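Local coordinates for odorant binding protein 4 (Chrysopa pallens, PDB 6JPM), which probably binds odorant molecules as a small secreted carrier protein of the insect PBP/GOBP family, at residues F37-L51 and K97-L110. Numbering follows the deposited sequence.
Sequences FDDDKKMMCYMNCIL and KCEPAYNFAKCLYL
Tyr102 lies with one ring face on the side chain of Met44, whose CG stands 3.6 Å from the ring centroid and whose sulfur also sits above that face, a Met-aromatic contact. A chi1 of 171°, which sets CG opposite the backbone N, carries the Tyr102 ring out to the loop before helix 41-51, where its OH comes within 3.4 Å of Phe37 CB. Lys106 CG, of the same helix as Tyr102, lies over the opposite face, toward the rim. An alanine in place of Tyr102 would take away the ring and is likely to leave the Met44 side chain without the face it packs on and a gap beside Phe37 CB. Lys106 also serves Phe37: its CG lies over that ring, a CH-pi contact that uses the lysine's aliphatic part. The Phe37 edge, at CZ, is turned toward the face of Tyr109 in an offset edge-to-face pair, planes at 83°. The helices cross nearly at right angles (85°) in the mainly helical, three-disulfide fold of insect odorant-binding proteins, and a disulfide (SG to SG 2.2 Å) ties Cys45, in the second turn of helix 41-51, to Cys98, just ahead of helix 99-110. Beside it, small Ala101 permits close approach, its CB 3.4 Å from Asn48 CA. A water donates to Asn48 OD1 and Lys97 O and accepts from Ala101 N.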
ATOM      1  N   PHE A  37      -0.542  -0.835  13.975  1.00 26.81           N
ATOM      2  CA  PHE A  37      -0.229  -1.925  13.055  1.00 30.18           C
ATOM      3  C   PHE A  37      -0.495  -3.260  13.734  1.00 32.62           C
ATOM      4  O   PHE A  37       0.229  -3.659  14.649  1.00 41.13           O
ATOM      5  CB  PHE A  37       1.219  -1.814  12.589  1.00 30.00           C
ATOM      6  CG  PHE A  37       1.527  -0.521  11.893  1.00 27.58           C
ATOM      7  CD1 PHE A  37       0.700  -0.048  10.885  1.00 26.72           C
ATOM      8  CD2 PHE A  37       2.628   0.239  12.265  1.00 26.27           C
ATOM      9  CE1 PHE A  37       0.975   1.137  10.236  1.00 24.89           C
ATOM     10  CE2 PHE A  37       2.901   1.430  11.632  1.00 34.10           C
ATOM     11  CZ  PHE A  37       2.070   1.879  10.612  1.00 26.42           C
ATOM     12  N   ASP A  38      -1.542  -3.934  13.280  1.00 31.14           N
ATOM     13  CA  ASP A  38      -1.953  -5.238  13.775  1.00 35.39           C
ATOM     14  C   ASP A  38      -1.294  -6.281  12.884  1.00 38.85           C
ATOM     15  O   ASP A  38      -1.646  -6.400  11.707  1.00 39.50           O
ATOM     16  CB  ASP A  38      -3.476  -5.328  13.716  1.00 36.84           C
ATOM     17  CG  ASP A  38      -4.022  -6.646  14.195  1.00 38.70           C
ATOM     18  OD1 ASP A  38      -3.257  -7.493  14.695  1.00 45.74           O
ATOM     19  OD2 ASP A  38      -5.254  -6.820  14.065  1.00 36.48           O
ATOM     20  N   ASP A  39      -0.325  -7.032  13.422  1.00 28.45           N
ATOM     21  CA  ASP A  39       0.332  -8.010  12.561  1.00 27.06           C
ATOM     22  C   ASP A  39      -0.496  -9.281  12.383  1.00 30.65           C
ATOM     23  O   ASP A  39       0.040 -10.321  11.985  1.00 31.41           O
ATOM     24  CB  ASP A  39       1.739  -8.322  13.077  1.00 36.53           C
ATOM     25  CG  ASP A  39       1.756  -9.087  14.407  1.00 44.40           C
ATOM     26  OD1 ASP A  39       0.696  -9.489  14.938  1.00 45.50           O
ATOM     27  OD2 ASP A  39       2.878  -9.294  14.922  1.00 48.13           O
ATOM     28  N   ASP A  40      -1.793  -9.215  12.671  1.00 24.37           N
ATOM     29  CA  ASP A  40      -2.678 -10.333  12.376  1.00 27.98           C
ATOM     30  C   ASP A  40      -2.593 -10.668  10.892  1.00 29.72           C
ATOM     31  O   ASP A  40      -2.458  -9.777  10.050  1.00 26.07           O
ATOM     32  CB  ASP A  40      -4.117  -9.986  12.765  1.00 28.20           C
ATOM     33  CG  ASP A  40      -5.106 -11.076  12.392  1.00 34.52           C
ATOM     34  OD1 ASP A  40      -5.167 -12.121  13.079  1.00 38.91           O
ATOM     35  OD2 ASP A  40      -5.825 -10.891  11.404  1.00 34.50           O
ATOM     36  N   LYS A  41      -2.596 -11.948  10.577  1.00 29.54           N
ATOM     37  CA  LYS A  41      -2.470 -12.455   9.189  1.00 31.08           C
ATOM     38  C   LYS A  41      -3.494 -11.818   8.241  1.00 25.66           C
ATOM     39  O   LYS A  41      -3.140 -11.611   7.141  1.00 22.42           O
ATOM     40  CB  LYS A  41      -2.462 -13.980   9.215  1.00 34.34           C
ATOM     41  CG  LYS A  41      -2.936 -14.725   7.992  1.00 42.32           C
ATOM     42  CD  LYS A  41      -2.531 -16.178   8.063  1.00 47.97           C
ATOM     43  CE  LYS A  41      -3.254 -17.068   7.087  1.00 54.35           C
ATOM     44  NZ  LYS A  41      -3.136 -18.503   7.448  1.00 54.94           N
ATOM     45  N   LYS A  42      -4.710 -11.538   8.709  1.00 21.71           N
ATOM     46  CA  LYS A  42      -5.752 -10.923   7.851  1.00 20.63           C
ATOM     47  C   LYS A  42      -5.326  -9.517   7.408  1.00 19.53           C
ATOM     48  O   LYS A  42      -5.473  -9.225   6.294  1.00 19.27           O
ATOM     49  CB  LYS A  42      -7.139 -10.924   8.493  1.00 21.56           C
ATOM     50  CG  LYS A  42      -7.668 -12.271   8.939  1.00 26.57           C
ATOM     51  CD  LYS A  42      -9.049 -12.199   9.500  1.00 27.24           C
ATOM     52  CE  LYS A  42      -9.102 -12.227  11.003  1.00 37.54           C
ATOM     53  NZ  LYS A  42      -8.558 -11.022  11.651  1.00 39.08           N
ATOM     54  N   MET A  43      -4.791  -8.719   8.305  1.00 17.03           N
ATOM     55  CA  MET A  43      -4.315  -7.371   7.962  1.00 16.55           C
ATOM     56  C   MET A  43      -3.144  -7.503   6.982  1.00 22.41           C
ATOM     57  O   MET A  43      -3.132  -6.793   6.053  1.00 23.03           O
ATOM     58  CB  MET A  43      -3.849  -6.659   9.224  1.00 21.06           C
ATOM     59  CG  MET A  43      -3.448  -5.241   9.032  1.00 22.26           C
ATOM     60  SD  MET A  43      -4.782  -4.196   8.590  1.00 31.14           S
ATOM     61  CE  MET A  43      -4.427  -3.885   6.880  1.00 27.08           C
ATOM     62  N   MET A  44      -2.234  -8.432   7.248  1.00 18.24           N
ATOM     63  CA  MET A  44      -1.042  -8.688   6.400  1.00 19.97           C
ATOM     64  C   MET A  44      -1.471  -9.124   4.997  1.00 18.35           C
ATOM     65  O   MET A  44      -1.025  -8.551   4.067  1.00 18.57           O
ATOM     66  CB  MET A  44      -0.086  -9.707   7.021  1.00 16.09           C
ATOM     67  CG  MET A  44       0.683  -9.153   8.178  1.00 19.04           C
ATOM     68  SD  MET A  44       2.047 -10.060   8.851  1.00 27.00           S
ATOM     69  CE  MET A  44       1.518 -11.746   8.674  1.00 22.88           C
ATOM     70  N   CYS A  45      -2.388 -10.061   4.919  1.00 15.38           N
ATOM     71  CA  CYS A  45      -2.858 -10.570   3.623  1.00 22.55           C
ATOM     72  C   CYS A  45      -3.662  -9.510   2.881  1.00 19.43           C
ATOM     73  O   CYS A  45      -3.561  -9.481   1.727  1.00 19.90           O
ATOM     74  CB  CYS A  45      -3.450 -11.965   3.743  1.00 28.13           C
ATOM     75  SG  CYS A  45      -2.159 -13.144   4.196  1.00 31.87           S
ATOM     76  N   TYR A  46      -4.360  -8.640   3.599  1.00 21.60           N
ATOM     77  CA  TYR A  46      -5.086  -7.523   2.956  1.00 16.43           C
ATOM     78  C   TYR A  46      -4.074  -6.610   2.260  1.00 20.07           C
ATOM     79  O   TYR A  46      -4.296  -6.288   1.175  1.00 17.39           O
ATOM     80  CB  TYR A  46      -5.973  -6.749   3.929  1.00 18.03           C
ATOM     81  CG  TYR A  46      -6.558  -5.489   3.361  1.00 20.07           C
ATOM     82  CD1 TYR A  46      -7.682  -5.527   2.574  1.00 19.35           C
ATOM     83  CD2 TYR A  46      -5.978  -4.261   3.595  1.00 20.17           C
ATOM     84  CE1 TYR A  46      -8.232  -4.375   2.069  1.00 15.15           C
ATOM     85  CE2 TYR A  46      -6.522  -3.096   3.109  1.00 15.57           C
ATOM     86  CZ  TYR A  46      -7.646  -3.158   2.321  1.00 23.78           C
ATOM     87  OH  TYR A  46      -8.192  -2.058   1.795  1.00 22.12           O
ATOM     88  N   MET A  47      -3.024  -6.205   2.962  1.00 16.23           N
ATOM     89  CA  MET A  47      -1.969  -5.346   2.375  1.00 15.30           C
ATOM     90  C   MET A  47      -1.319  -6.051   1.166  1.00 16.36           C
ATOM     91  O   MET A  47      -1.063  -5.407   0.189  1.00 18.51           O
ATOM     92  CB  MET A  47      -0.936  -4.894   3.411  1.00 17.08           C
ATOM     93  CG  MET A  47      -1.430  -3.832   4.398  1.00 22.28           C
ATOM     94  SD  MET A  47      -2.713  -2.710   3.848  1.00 24.93           S
ATOM     95  CE  MET A  47      -1.795  -1.700   2.714  1.00 22.86           C
ATOM     96  N   ASN A  48      -1.081  -7.347   1.257  1.00 16.13           N
ATOM     97  CA  ASN A  48      -0.527  -8.123   0.129  1.00 15.53           C
ATOM     98  C   ASN A  48      -1.486  -8.058  -1.069  1.00 18.00           C
ATOM     99  O   ASN A  48      -1.058  -7.813  -2.132  1.00 18.38           O
ATOM    100  CB  ASN A  48      -0.214  -9.555   0.508  1.00 15.61           C
ATOM    101  CG  ASN A  48       0.490 -10.257  -0.624  1.00 22.67           C
ATOM    102  OD1 ASN A  48       1.551  -9.871  -1.033  1.00 18.21           O
ATOM    103  ND2 ASN A  48      -0.147 -11.239  -1.183  1.00 20.87           N
ATOM    104  N   CYS A  49      -2.758  -8.286  -0.811  1.00 23.15           N
ATOM    105  CA  CYS A  49      -3.819  -8.238  -1.830  1.00 18.68           C
ATOM    106  C   CYS A  49      -3.838  -6.846  -2.458  1.00 20.78           C
ATOM    107  O   CYS A  49      -3.860  -6.790  -3.596  1.00 24.57           O
ATOM    108  CB  CYS A  49      -5.177  -8.561  -1.239  1.00 21.62           C
ATOM    109  SG  CYS A  49      -6.524  -8.540  -2.439  1.00 29.81           S
ATOM    110  N   ILE A  50      -3.817  -5.790  -1.667  1.00 23.06           N
ATOM    111  CA  ILE A  50      -3.884  -4.432  -2.202  1.00 20.61           C
ATOM    112  C   ILE A  50      -2.680  -4.158  -3.097  1.00 20.79           C
ATOM    113  O   ILE A  50      -2.821  -3.706  -4.238  1.00 22.38           O
ATOM    114  CB  ILE A  50      -3.973  -3.407  -1.057  1.00 18.35           C
ATOM    115  CG1 ILE A  50      -5.369  -3.413  -0.391  1.00 21.03           C
ATOM    116  CG2 ILE A  50      -3.580  -2.018  -1.557  1.00 19.66           C
ATOM    117  CD1 ILE A  50      -6.545  -3.078  -1.327  1.00 18.22           C
ATOM    118  N   LEU A  51      -1.477  -4.427  -2.590  1.00 19.44           N
ATOM    119  CA  LEU A  51      -0.267  -4.098  -3.337  1.00 23.51           C
ATOM    120  C   LEU A  51      -0.047  -5.040  -4.515  1.00 20.81           C
ATOM    121  O   LEU A  51       0.538  -4.634  -5.519  1.00 25.68           O
ATOM    122  CB  LEU A  51       0.942  -4.090  -2.402  1.00 21.60           C
ATOM    123  CG  LEU A  51       0.954  -2.903  -1.437  1.00 26.77           C
ATOM    124  CD1 LEU A  51       1.817  -3.214  -0.225  1.00 25.13           C
ATOM    125  CD2 LEU A  51       1.456  -1.628  -2.170  1.00 22.80           C
ATOM    126  N   LYS A  97       5.610 -14.829   2.670  1.00 21.50           N
ATOM    127  CA  LYS A  97       4.200 -14.762   2.219  1.00 25.02           C
ATOM    128  C   LYS A  97       3.617 -13.344   2.227  1.00 26.70           C
ATOM    129  O   LYS A  97       3.997 -12.619   1.429  1.00 24.63           O
ATOM    130  CB  LYS A  97       3.371 -15.797   2.978  1.00 34.39           C
ATOM    131  CG  LYS A  97       3.384 -17.185   2.372  1.00 42.87           C
ATOM    132  CD  LYS A  97       3.719 -18.266   3.317  1.00 44.71           C
ATOM    133  CE  LYS A  97       2.553 -18.728   4.154  1.00 52.36           C
ATOM    134  NZ  LYS A  97       2.864 -19.926   4.969  1.00 55.73           N
ATOM    135  N   CYS A  98       2.707 -13.014   3.132  1.00 22.84           N
ATOM    136  CA  CYS A  98       2.065 -11.675   3.112  1.00 23.53           C
ATOM    137  C   CYS A  98       2.923 -10.647   3.859  1.00 25.25           C
ATOM    138  O   CYS A  98       2.664  -9.486   3.724  1.00 22.88           O
ATOM    139  CB  CYS A  98       0.647 -11.700   3.683  1.00 21.18           C
ATOM    140  SG  CYS A  98      -0.528 -12.745   2.798  1.00 27.79           S
ATOM    141  N   GLU A  99       3.913 -11.104   4.612  1.00 19.32           N
ATOM    142  CA  GLU A  99       4.765 -10.204   5.425  1.00 20.37           C
ATOM    143  C   GLU A  99       5.453  -9.101   4.610  1.00 20.66           C
ATOM    144  O   GLU A  99       5.450  -8.031   5.057  1.00 22.14           O
ATOM    145  CB  GLU A  99       5.762 -10.960   6.291  1.00 23.09           C
ATOM    146  CG  GLU A  99       5.140 -11.831   7.341  1.00 27.56           C
ATOM    147  CD  GLU A  99       6.083 -12.847   7.958  1.00 33.44           C
ATOM    148  OE1 GLU A  99       7.167 -12.981   7.523  1.00 29.09           O
ATOM    149  OE2 GLU A  99       5.683 -13.502   8.857  1.00 39.09           O
ATOM    150  N   PRO A 100       6.076  -9.361   3.454  1.00 20.59           N
ATOM    151  CA  PRO A 100       6.745  -8.316   2.720  1.00 17.85           C
ATOM    152  C   PRO A 100       5.834  -7.130   2.369  1.00 17.33           C
ATOM    153  O   PRO A 100       6.232  -6.081   2.565  1.00 20.36           O
ATOM    154  CB  PRO A 100       7.305  -9.026   1.496  1.00 18.14           C
ATOM    155  CG  PRO A 100       7.383 -10.447   1.908  1.00 19.71           C
ATOM    156  CD  PRO A 100       6.228 -10.652   2.852  1.00 17.67           C
ATOM    157  N   ALA A 101       4.644  -7.384   1.848  1.00 17.55           N
ATOM    158  CA  ALA A 101       3.779  -6.253   1.509  1.00 22.14           C
ATOM    159  C   ALA A 101       3.335  -5.493   2.756  1.00 19.88           C
ATOM    160  O   ALA A 101       3.273  -4.257   2.751  1.00 19.86           O
ATOM    161  CB  ALA A 101       2.568  -6.720   0.714  1.00 19.19           C
ATOM    162  N   TYR A 102       3.016  -6.220   3.824  1.00 17.34           N
ATOM    163  CA  TYR A 102       2.645  -5.581   5.082  1.00 18.07           C
ATOM    164  C   TYR A 102       3.797  -4.743   5.628  1.00 21.61           C
ATOM    165  O   TYR A 102       3.613  -3.582   6.004  1.00 21.25           O
ATOM    166  CB  TYR A 102       2.253  -6.655   6.089  1.00 18.13           C
ATOM    167  CG  TYR A 102       2.048  -6.177   7.496  1.00 23.82           C
ATOM    168  CD1 TYR A 102       0.826  -5.616   7.895  1.00 24.52           C
ATOM    169  CD2 TYR A 102       3.039  -6.342   8.453  1.00 24.83           C
ATOM    170  CE1 TYR A 102       0.621  -5.210   9.215  1.00 24.24           C
ATOM    171  CE2 TYR A 102       2.847  -5.932   9.765  1.00 27.98           C
ATOM    172  CZ  TYR A 102       1.638  -5.364  10.138  1.00 30.31           C
ATOM    173  OH  TYR A 102       1.454  -4.965  11.445  1.00 38.10           O
ATOM    174  N   ASN A 103       5.007  -5.320   5.668  1.00 17.38           N
ATOM    175  CA  ASN A 103       6.154  -4.577   6.186  1.00 22.20           C
ATOM    176  C   ASN A 103       6.476  -3.373   5.312  1.00 22.11           C
ATOM    177  O   ASN A 103       6.801  -2.300   5.825  1.00 25.06           O
ATOM    178  CB  ASN A 103       7.375  -5.495   6.295  1.00 22.21           C
ATOM    179  CG  ASN A 103       7.271  -6.448   7.464  1.00 25.31           C
ATOM    180  OD1 ASN A 103       6.685  -6.109   8.497  1.00 24.15           O
ATOM    181  ND2 ASN A 103       7.817  -7.660   7.301  1.00 23.76           N
ATOM    182  N   PHE A 104       6.430  -3.549   3.992  1.00 22.57           N
ATOM    183  CA  PHE A 104       6.578  -2.427   3.070  1.00 18.64           C
ATOM    184  C   PHE A 104       5.545  -1.338   3.357  1.00 22.92           C
ATOM    185  O   PHE A 104       5.884  -0.154   3.407  1.00 24.94           O
ATOM    186  CB  PHE A 104       6.447  -2.936   1.628  1.00 18.62           C
ATOM    187  CG  PHE A 104       6.559  -1.857   0.571  1.00 27.61           C
ATOM    188  CD1 PHE A 104       7.744  -1.138   0.401  1.00 33.68           C
ATOM    189  CD2 PHE A 104       5.490  -1.583  -0.273  1.00 24.59           C
ATOM    190  CE1 PHE A 104       7.860  -0.149  -0.589  1.00 24.24           C
ATOM    191  CE2 PHE A 104       5.587  -0.599  -1.252  1.00 27.26           C
ATOM    192  CZ  PHE A 104       6.779   0.123  -1.405  1.00 29.93           C
ATOM    193  N   ALA A 105       4.277  -1.726   3.565  1.00 23.04           N
ATOM    194  CA  ALA A 105       3.221  -0.746   3.814  1.00 19.99           C
ATOM    195  C   ALA A 105       3.461   0.022   5.109  1.00 23.60           C
ATOM    196  O   ALA A 105       3.270   1.242   5.161  1.00 25.52           O
ATOM    197  CB  ALA A 105       1.859  -1.439   3.862  1.00 19.57           C
ATOM    198  N   LYS A 106       3.826  -0.682   6.183  1.00 20.05           N
ATOM    199  CA  LYS A 106       4.111   0.004   7.444  1.00 22.77           C
ATOM    200  C   LYS A 106       5.211   1.030   7.249  1.00 26.73           C
ATOM    201  O   LYS A 106       5.150   2.130   7.801  1.00 23.89           O
ATOM    202  CB  LYS A 106       4.552  -0.983   8.536  1.00 26.66           C
ATOM    203  CG  LYS A 106       3.539  -2.017   8.940  1.00 33.63           C
ATOM    204  CD  LYS A 106       3.938  -2.637  10.271  1.00 35.13           C
ATOM    205  CE  LYS A 106       5.338  -3.213  10.219  1.00 33.74           C
ATOM    206  NZ  LYS A 106       5.695  -3.933  11.469  1.00 33.21           N
ATOM    207  N   CYS A 107       6.245   0.667   6.477  1.00 25.22           N
ATOM    208  CA  CYS A 107       7.340   1.597   6.226  1.00 22.01           C
ATOM    209  C   CYS A 107       6.835   2.826   5.485  1.00 28.60           C
ATOM    210  O   CYS A 107       7.179   3.964   5.834  1.00 27.97           O
ATOM    211  CB  CYS A 107       8.448   0.900   5.430  1.00 21.32           C
ATOM    212  SG  CYS A 107       9.902   1.962   5.118  1.00 34.05           S
ATOM    213  N   LEU A 108       6.020   2.611   4.449  1.00 22.14           N
ATOM    214  CA  LEU A 108       5.522   3.731   3.661  1.00 22.62           C
ATOM    215  C   LEU A 108       4.753   4.705   4.536  1.00 23.93           C
ATOM    216  O   LEU A 108       4.928   5.925   4.427  1.00 25.26           O
ATOM    217  CB  LEU A 108       4.622   3.239   2.533  1.00 24.02           C
ATOM    218  CG  LEU A 108       5.310   2.587   1.342  1.00 30.98           C
ATOM    219  CD1 LEU A 108       4.245   2.227   0.333  1.00 27.14           C
ATOM    220  CD2 LEU A 108       6.357   3.520   0.737  1.00 27.81           C
ATOM    221  N   TYR A 109       3.888   4.175   5.410  1.00 26.04           N
ATOM    222  CA  TYR A 109       3.114   5.024   6.309  1.00 27.96           C
ATOM    223  C   TYR A 109       4.034   5.830   7.217  1.00 26.60           C
ATOM    224  O   TYR A 109       3.916   7.056   7.311  1.00 28.46           O
ATOM    225  CB  TYR A 109       2.139   4.181   7.136  1.00 22.99           C
ATOM    226  CG  TYR A 109       1.311   5.040   8.068  1.00 27.34           C
ATOM    227  CD1 TYR A 109       1.819   5.433   9.305  1.00 32.99           C
ATOM    228  CD2 TYR A 109       0.047   5.497   7.700  1.00 26.93           C
ATOM    229  CE1 TYR A 109       1.102   6.249  10.152  1.00 33.47           C
ATOM    230  CE2 TYR A 109      -0.689   6.323   8.556  1.00 26.58           C
ATOM    231  CZ  TYR A 109      -0.150   6.688   9.786  1.00 34.45           C
ATOM    232  OH  TYR A 109      -0.834   7.492  10.669  1.00 36.14           O
ATOM    233  N   LEU A 110       4.973   5.154   7.884  1.00 29.36           N
ATOM    234  CA  LEU A 110       5.853   5.834   8.830  1.00 32.87           C
ATOM    235  C   LEU A 110       6.783   6.842   8.167  1.00 32.22           C
ATOM    236  O   LEU A 110       7.233   7.779   8.836  1.00 34.36           O
ATOM    237  CB  LEU A 110       6.673   4.812   9.612  1.00 29.58           C
ATOM    238  CG  LEU A 110       5.833   3.949  10.546  1.00 36.56           C
ATOM    239  CD1 LEU A 110       6.712   2.913  11.240  1.00 37.08           C
ATOM    240  CD2 LEU A 110       5.114   4.842  11.545  1.00 35.37           C
TER
HETATM  241  O   HOH W   1       3.911  -9.939   0.534  1.00 21.26           O